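Local atomic coordinates of haloacid dehalogenase domain protein hydrolase (Planctomyces limnophilus, PDB entry 4OVY), a protein that probably acts as a metal-dependent hydrolase, perhaps a phosphatase, of the haloacid dehalogenase superfamily, and binds calcium in the crystal. Residues Pro79-Ala82 / Val83-Asp87; Glu114-Asn117 / Ile118-Trp122; Gly233-Asp236 / Gly237-Glu240. All blocks are in the same frame, centred on the assembly; numbering follows the deposited sequence.

Contact 1: residues Pro79-Ala82 / Val83-Asp87; sequences PFRA and VIEKD
Glu85 N donates to Arg81 O at 2.8 Å and Asp87 N to Ala82 O at 2.8 Å, so the last regular helical bond is followed by a wider one that closes the turn. The short helix 80-84 starts after the N-cap residue Pro79, whose carbonyl takes the amide of Val83. Pro79 itself follows a cis peptide bond.

The side chains meet mainly at Arg81. Its CG stands anti to the backbone N (chi1 -170°), and the chain then bends at chi2 and chi3. This brings the guanidinium forward, toward the C-terminal end of the helix. NH2 bridges two carboxylates there. It bonds Asp87 OD2 at 3.0 Å, almost exactly in the guanidinium plane, and uses the anti lone pair of that oxygen. It also bonds Glu85 OE1 at 3.1 Å, but this oxygen is met from above its carboxylate plane. The two flat groups of Arg81 and Glu85 are turned 76° against each other. NH1 adds a weak bond to Asp87 OD2. Glu85 OE1 also comes within 3.3 Å of Arg81 CD, where the two side chains cross.

The helix ends in a Schellman motif. Lys86 has positive phi, and the chain turns there so that Asp87 becomes the N-cap of helix 88-91. Asp87 thus serves both helices: OD2 holds the arginine, while OD1 makes a weak bond to Ala90 N. Glu78 forms a further salt bridge with Arg81 NE. The guanidinium is therefore held by three acidic residues.

One face of the guanidinium carries Ala82 CB, 3.7 Å above its plane and toward its rim. The buried side chains Phe80 and Val83 pack on helix 55-67, and Phe80 stacks on Trp74.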
# COMPACT_ATOMS: atom_id res chain seq x y z
N PRO A 79 28.66 -10.13 2.06
CA PRO A 79 28.91 -10.40 0.64
C PRO A 79 29.80 -9.35 -0.04
O PRO A 79 29.99 -9.42 -1.25
CB PRO A 79 27.50 -10.34 0.05
CG PRO A 79 26.81 -9.32 0.87
CD PRO A 79 27.38 -9.42 2.26
N PHE A 80 30.34 -8.41 0.72
CA PHE A 80 31.12 -7.32 0.16
C PHE A 80 32.37 -7.82 -0.55
O PHE A 80 32.73 -7.31 -1.60
CB PHE A 80 31.49 -6.31 1.25
CG PHE A 80 30.29 -5.81 2.01
CD1 PHE A 80 29.49 -4.81 1.48
CD2 PHE A 80 29.94 -6.37 3.23
CE1 PHE A 80 28.38 -4.36 2.17
CE2 PHE A 80 28.83 -5.93 3.92
CZ PHE A 80 28.04 -4.92 3.39
N ARG A 81 33.01 -8.83 0.03
CA ARG A 81 34.17 -9.49 -0.58
C ARG A 81 33.82 -9.98 -1.99
O ARG A 81 34.53 -9.68 -2.96
CB ARG A 81 34.62 -10.67 0.31
CG ARG A 81 35.96 -11.31 -0.06
CD ARG A 81 35.90 -12.22 -1.27
NE ARG A 81 34.76 -13.14 -1.24
CZ ARG A 81 34.34 -13.87 -2.27
NH1 ARG A 81 33.29 -14.68 -2.11
NH2 ARG A 81 34.95 -13.82 -3.45
N ALA A 82 32.72 -10.71 -2.10
CA ALA A 82 32.25 -11.20 -3.40
C ALA A 82 32.01 -10.06 -4.38
O ALA A 82 32.35 -10.16 -5.57
CB ALA A 82 30.97 -12.02 -3.24
N VAL A 83 31.43 -8.96 -3.89
CA VAL A 83 31.16 -7.79 -4.74
C VAL A 83 32.47 -7.20 -5.26
O VAL A 83 32.62 -6.95 -6.46
CB VAL A 83 30.36 -6.71 -3.98
CG1 VAL A 83 30.18 -5.48 -4.85
CG2 VAL A 83 29.00 -7.25 -3.54
N ILE A 84 33.42 -6.99 -4.35
CA ILE A 84 34.71 -6.41 -4.68
C ILE A 84 35.51 -7.30 -5.63
O ILE A 84 36.13 -6.80 -6.58
CB ILE A 84 35.53 -6.12 -3.40
CG1 ILE A 84 34.88 -4.97 -2.63
CG2 ILE A 84 36.98 -5.78 -3.74
CD1 ILE A 84 35.40 -4.80 -1.22
N GLU A 85 35.51 -8.61 -5.39
CA GLU A 85 36.25 -9.55 -6.24
C GLU A 85 35.47 -9.99 -7.48
O GLU A 85 35.95 -10.83 -8.24
CB GLU A 85 36.69 -10.77 -5.44
CG GLU A 85 37.61 -10.41 -4.28
CD GLU A 85 38.24 -11.61 -3.61
OE1 GLU A 85 37.86 -12.75 -3.92
OE2 GLU A 85 39.14 -11.39 -2.76
N LYS A 86 34.28 -9.42 -7.69
CA LYS A 86 33.49 -9.67 -8.89
C LYS A 86 33.11 -11.15 -9.01
O LYS A 86 33.15 -11.73 -10.10
CB LYS A 86 34.25 -9.20 -10.14
CG LYS A 86 34.83 -7.80 -10.03
CD LYS A 86 35.75 -7.47 -11.19
CE LYS A 86 36.45 -6.14 -10.98
NZ LYS A 86 37.45 -5.86 -12.04
N ASP A 87 32.72 -11.75 -7.88
CA ASP A 87 32.45 -13.18 -7.78
C ASP A 87 30.96 -13.45 -8.05
O ASP A 87 30.17 -13.60 -7.13
CB ASP A 87 32.85 -13.66 -6.39
CG ASP A 87 32.83 -15.17 -6.25
OD1 ASP A 87 32.23 -15.85 -7.10
OD2 ASP A 87 33.43 -15.67 -5.27

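Contact 2: residues Glu114-Asn117 / Ile118-Trp122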
# COMPACT_ATOMS: atom_id res chain seq x y z
N GLU A 114 17.17 11.35 -0.33
CA GLU A 114 18.58 11.18 -0.64
C GLU A 114 18.80 9.87 -1.41
O GLU A 114 19.51 9.85 -2.43
CB GLU A 114 19.43 11.25 0.64
CG GLU A 114 19.54 12.69 1.14
CD GLU A 114 20.05 12.86 2.57
OE1 GLU A 114 20.13 11.89 3.35
OE2 GLU A 114 20.37 14.02 2.91
N PHE A 115 18.16 8.80 -0.95
CA PHE A 115 18.27 7.51 -1.62
C PHE A 115 17.68 7.58 -3.04
O PHE A 115 18.28 7.06 -3.98
CB PHE A 115 17.58 6.42 -0.81
CG PHE A 115 17.75 5.05 -1.39
CD1 PHE A 115 18.97 4.40 -1.30
CD2 PHE A 115 16.70 4.42 -2.05
CE1 PHE A 115 19.15 3.13 -1.86
CE2 PHE A 115 16.87 3.16 -2.60
CZ PHE A 115 18.09 2.52 -2.50
N GLU A 116 16.51 8.20 -3.18
CA GLU A 116 15.89 8.39 -4.49
C GLU A 116 16.83 9.09 -5.47
O GLU A 116 16.98 8.65 -6.61
CB GLU A 116 14.57 9.17 -4.37
CG GLU A 116 13.92 9.48 -5.72
CD GLU A 116 12.60 10.21 -5.62
OE1 GLU A 116 12.07 10.61 -6.67
OE2 GLU A 116 12.07 10.39 -4.51
N ASN A 117 17.47 10.17 -5.02
CA ASN A 117 18.44 10.89 -5.86
C ASN A 117 19.60 10.01 -6.33
O ASN A 117 20.04 10.09 -7.47
CB ASN A 117 18.98 12.12 -5.13
CG ASN A 117 17.94 13.22 -4.96
OD1 ASN A 117 16.92 13.25 -5.66
ND2 ASN A 117 18.20 14.13 -4.03
N ILE A 118 20.09 9.17 -5.42
CA ILE A 118 21.15 8.22 -5.74
C ILE A 118 20.70 7.21 -6.81
O ILE A 118 21.41 6.97 -7.78
CB ILE A 118 21.65 7.50 -4.46
CG1 ILE A 118 22.51 8.48 -3.65
CG2 ILE A 118 22.45 6.25 -4.79
CD1 ILE A 118 22.80 8.04 -2.23
N VAL A 119 19.53 6.62 -6.61
CA VAL A 119 18.96 5.69 -7.59
C VAL A 119 18.75 6.37 -8.96
O VAL A 119 19.09 5.80 -10.00
CB VAL A 119 17.62 5.11 -7.10
CG1 VAL A 119 16.91 4.36 -8.22
CG2 VAL A 119 17.85 4.19 -5.91
N THR A 120 18.18 7.56 -8.94
CA THR A 120 17.86 8.28 -10.19
C THR A 120 19.11 8.61 -10.99
O THR A 120 19.15 8.45 -12.21
CB THR A 120 17.07 9.56 -9.87
OG1 THR A 120 15.81 9.18 -9.30
CG2 THR A 120 16.83 10.40 -11.13
N GLU A 121 20.15 9.08 -10.30
CA GLU A 121 21.41 9.36 -10.95
C GLU A 121 22.07 8.10 -11.49
O GLU A 121 22.57 8.10 -12.61
CB GLU A 121 22.33 10.12 -10.01
CG GLU A 121 21.86 11.55 -9.76
CD GLU A 121 21.81 12.37 -11.03
OE1 GLU A 121 22.88 12.86 -11.47
OE2 GLU A 121 20.70 12.53 -11.60
N TRP A 122 22.03 7.01 -10.73
CA TRP A 122 22.62 5.76 -11.20
C TRP A 122 21.89 5.23 -12.43
O TRP A 122 22.51 4.85 -13.41
CB TRP A 122 22.61 4.69 -10.11
CG TRP A 122 23.27 3.44 -10.57
CD1 TRP A 122 24.60 3.16 -10.54
CD2 TRP A 122 22.63 2.30 -11.17
NE1 TRP A 122 24.84 1.91 -11.06
CE2 TRP A 122 23.65 1.37 -11.46
CE3 TRP A 122 21.31 1.98 -11.48
CZ2 TRP A 122 23.38 0.13 -12.05
CZ3 TRP A 122 21.04 0.74 -12.07
CH2 TRP A 122 22.07 -0.16 -12.34
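Phe115 and Val119 meet because Phe115 CG lies anti to its own N (chi1 -175°), while Val119 CG2 lies anti to its carbonyl carbon. The ring is thereby carried toward the next turn, and the methyl lies over one of its faces. Val119 CG2 sits 4.0 Å from the ring centroid, a CH-pi contact shifted toward the rim. Its nearest ring atom is Phe115 CE2, at 3.6 Å.

Both residues belong to helix 112-125, whose regular i to i+4 bonds run through this turn. They lie on its buried side. Phe115 also makes a cation-pi contact with Arg203, and Val119 packs on Phe59 of helix 55-67 and Phe167 of helix 165-168.

Thr120 bonds back to the turn before it. Its OG1 donates to Glu116 O at 3.0 Å, from 43° above the carbonyl plane. Thr120 N reaches the same oxygen at 2.8 Å, nearly straight on. Glu116 O is thus gripped twice by one residue. A valine here has no hydroxyl and would probably leave Glu116 O with the amide of this residue as its sole donor from the turn.

Contact 3: residues Gly233-Asp236 / Gly237-Glu240; sequences GNSD and GDYE. With CA (calcium ion), chain J.
Asp238 OD2 is gripped by two successive backbone amides. Asn234 N donates to it at 2.9 Å, from above the carboxylate plane. Ser235 N donates at 3.2 Å, on the anti side and closer to that plane. Both bonds are fairly straight. Asp238 CG lies anti to its carbonyl carbon (chi1 -65°), which turns the carboxylate back toward the loop that leaves strand 230-233.

Gly233 packs against this group, its CA 3.4 Å from Asp238 OD2. With no side chain, it lets the carboxylate lie this close. The other oxygen, OD1, forms a salt bridge with Lys216. Asp238 is thus fixed at both oxygens. It is a calcium-binding residue of this protein, but here it does not coordinate the ion directly.

The backbone closes the turn from the other direction. Asp238 N bonds Ser235 O at 2.9 Å, and Tyr239 N bonds Asp236 O, each from well above the carbonyl plane. A water bridges Asp236 O and Glu240 OE1. The carboxylate of Asp236 accepts from the backbone amides of Asp278, Arg279 and Ala280.

Asn234 OD1 binds the calcium ion at 2.4 Å. Asp42 OD2 and the backbone O of Asp44 complete the protein ligands, and Thr46 bonds the same asparagine oxygen. A water 2.8 Å from the calcium also lies 2.5 Å from Ser235 OG and makes a weak bond to Asp238 OD2. Asp238 OD2 thus holds the backbone of the ligand Asn234 and weakly accepts from a calcium-bound water, a second-shell position in this chain.

Strand 230-233, the metal-binding loop and the start of helix 239-246 are consistent with motif IV of the haloacid dehalogenase fold, beside the probable DxDx(T/V) motif that begins with Asp42.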
# COMPACT_ATOMS: atom_id res chain seq x y z
N GLY A 233 4.18 -13.42 -14.00
CA GLY A 233 5.50 -13.59 -13.41
C GLY A 233 6.40 -14.30 -14.40
O GLY A 233 6.04 -14.44 -15.58
N ASN A 234 7.58 -14.72 -13.94
CA ASN A 234 8.51 -15.46 -14.80
C ASN A 234 9.37 -16.51 -14.08
O ASN A 234 10.06 -17.27 -14.74
CB ASN A 234 9.45 -14.50 -15.52
CG ASN A 234 10.48 -13.90 -14.58
OD1 ASN A 234 10.13 -13.16 -13.67
ND2 ASN A 234 11.75 -14.23 -14.78
N SER A 235 9.34 -16.54 -12.76
CA SER A 235 10.26 -17.41 -12.03
C SER A 235 9.54 -18.16 -10.92
O SER A 235 8.37 -17.90 -10.61
CB SER A 235 11.41 -16.58 -11.45
OG SER A 235 10.99 -15.88 -10.29
N ASP A 236 10.25 -19.09 -10.30
CA ASP A 236 9.68 -19.86 -9.20
C ASP A 236 9.34 -19.00 -7.99
O ASP A 236 8.48 -19.37 -7.21
CB ASP A 236 10.61 -21.01 -8.82
CG ASP A 236 10.59 -22.14 -9.84
OD1 ASP A 236 9.86 -22.05 -10.87
OD2 ASP A 236 11.32 -23.14 -9.62
N GLY A 237 10.01 -17.86 -7.84
CA GLY A 237 9.64 -16.87 -6.83
C GLY A 237 8.24 -16.27 -6.99
O GLY A 237 7.72 -15.66 -6.06
N ASP A 238 7.63 -16.46 -8.17
CA ASP A 238 6.27 -16.01 -8.45
C ASP A 238 5.19 -17.08 -8.25
O ASP A 238 4.00 -16.81 -8.45
CB ASP A 238 6.19 -15.52 -9.91
CG ASP A 238 7.05 -14.30 -10.15
OD1 ASP A 238 6.90 -13.33 -9.37
OD2 ASP A 238 7.85 -14.30 -11.11
N TYR A 239 5.60 -18.28 -7.82
CA TYR A 239 4.68 -19.42 -7.73
C TYR A 239 3.48 -19.12 -6.84
O TYR A 239 2.35 -19.32 -7.25
CB TYR A 239 5.41 -20.67 -7.21
CG TYR A 239 4.65 -21.98 -7.38
CD1 TYR A 239 3.54 -22.27 -6.60
CD2 TYR A 239 5.07 -22.94 -8.30
CE1 TYR A 239 2.85 -23.47 -6.74
CE2 TYR A 239 4.39 -24.14 -8.45
CZ TYR A 239 3.27 -24.39 -7.67
OH TYR A 239 2.58 -25.58 -7.79
N GLU A 240 3.73 -18.64 -5.62
CA GLU A 240 2.64 -18.36 -4.69
C GLU A 240 1.73 -17.22 -5.16
O GLU A 240 0.52 -17.29 -4.98
CB GLU A 240 3.18 -18.09 -3.28
CG GLU A 240 3.76 -19.33 -2.59
CD GLU A 240 5.26 -19.50 -2.78
OE1 GLU A 240 5.85 -18.91 -3.73
OE2 GLU A 240 5.86 -20.24 -1.96
CA CA J . 11.23 -12.43 -11.65
O HOH W 1 10.18 -13.70 -9.37
O HOH W 2 8.39 -19.58 -4.41
O HOH W 3 13.19 -13.01 -11.19

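Overall arrangement
The contacts follow one another along the chain, and all belong to the haloacid dehalogenase-like region. Contacts 1 and 2 lie in the helical part between strands 38-41 and 156-161. Their centres are about 22 Å apart and their nearest atoms about 11 Å. Helix 55-67 links them, since Phe80 and Val83 pack on it from contact 1, and Ile118, Val119 and Trp122 from contact 2. Contact 3 follows strand 230-233 of the central sheet, with its centre about 27 Å from contact 1 and 28 Å from contact 2. It supplies Asn234 to the calcium site. The helical part thus stands apart from the sheet, consistent with a cap module over the site.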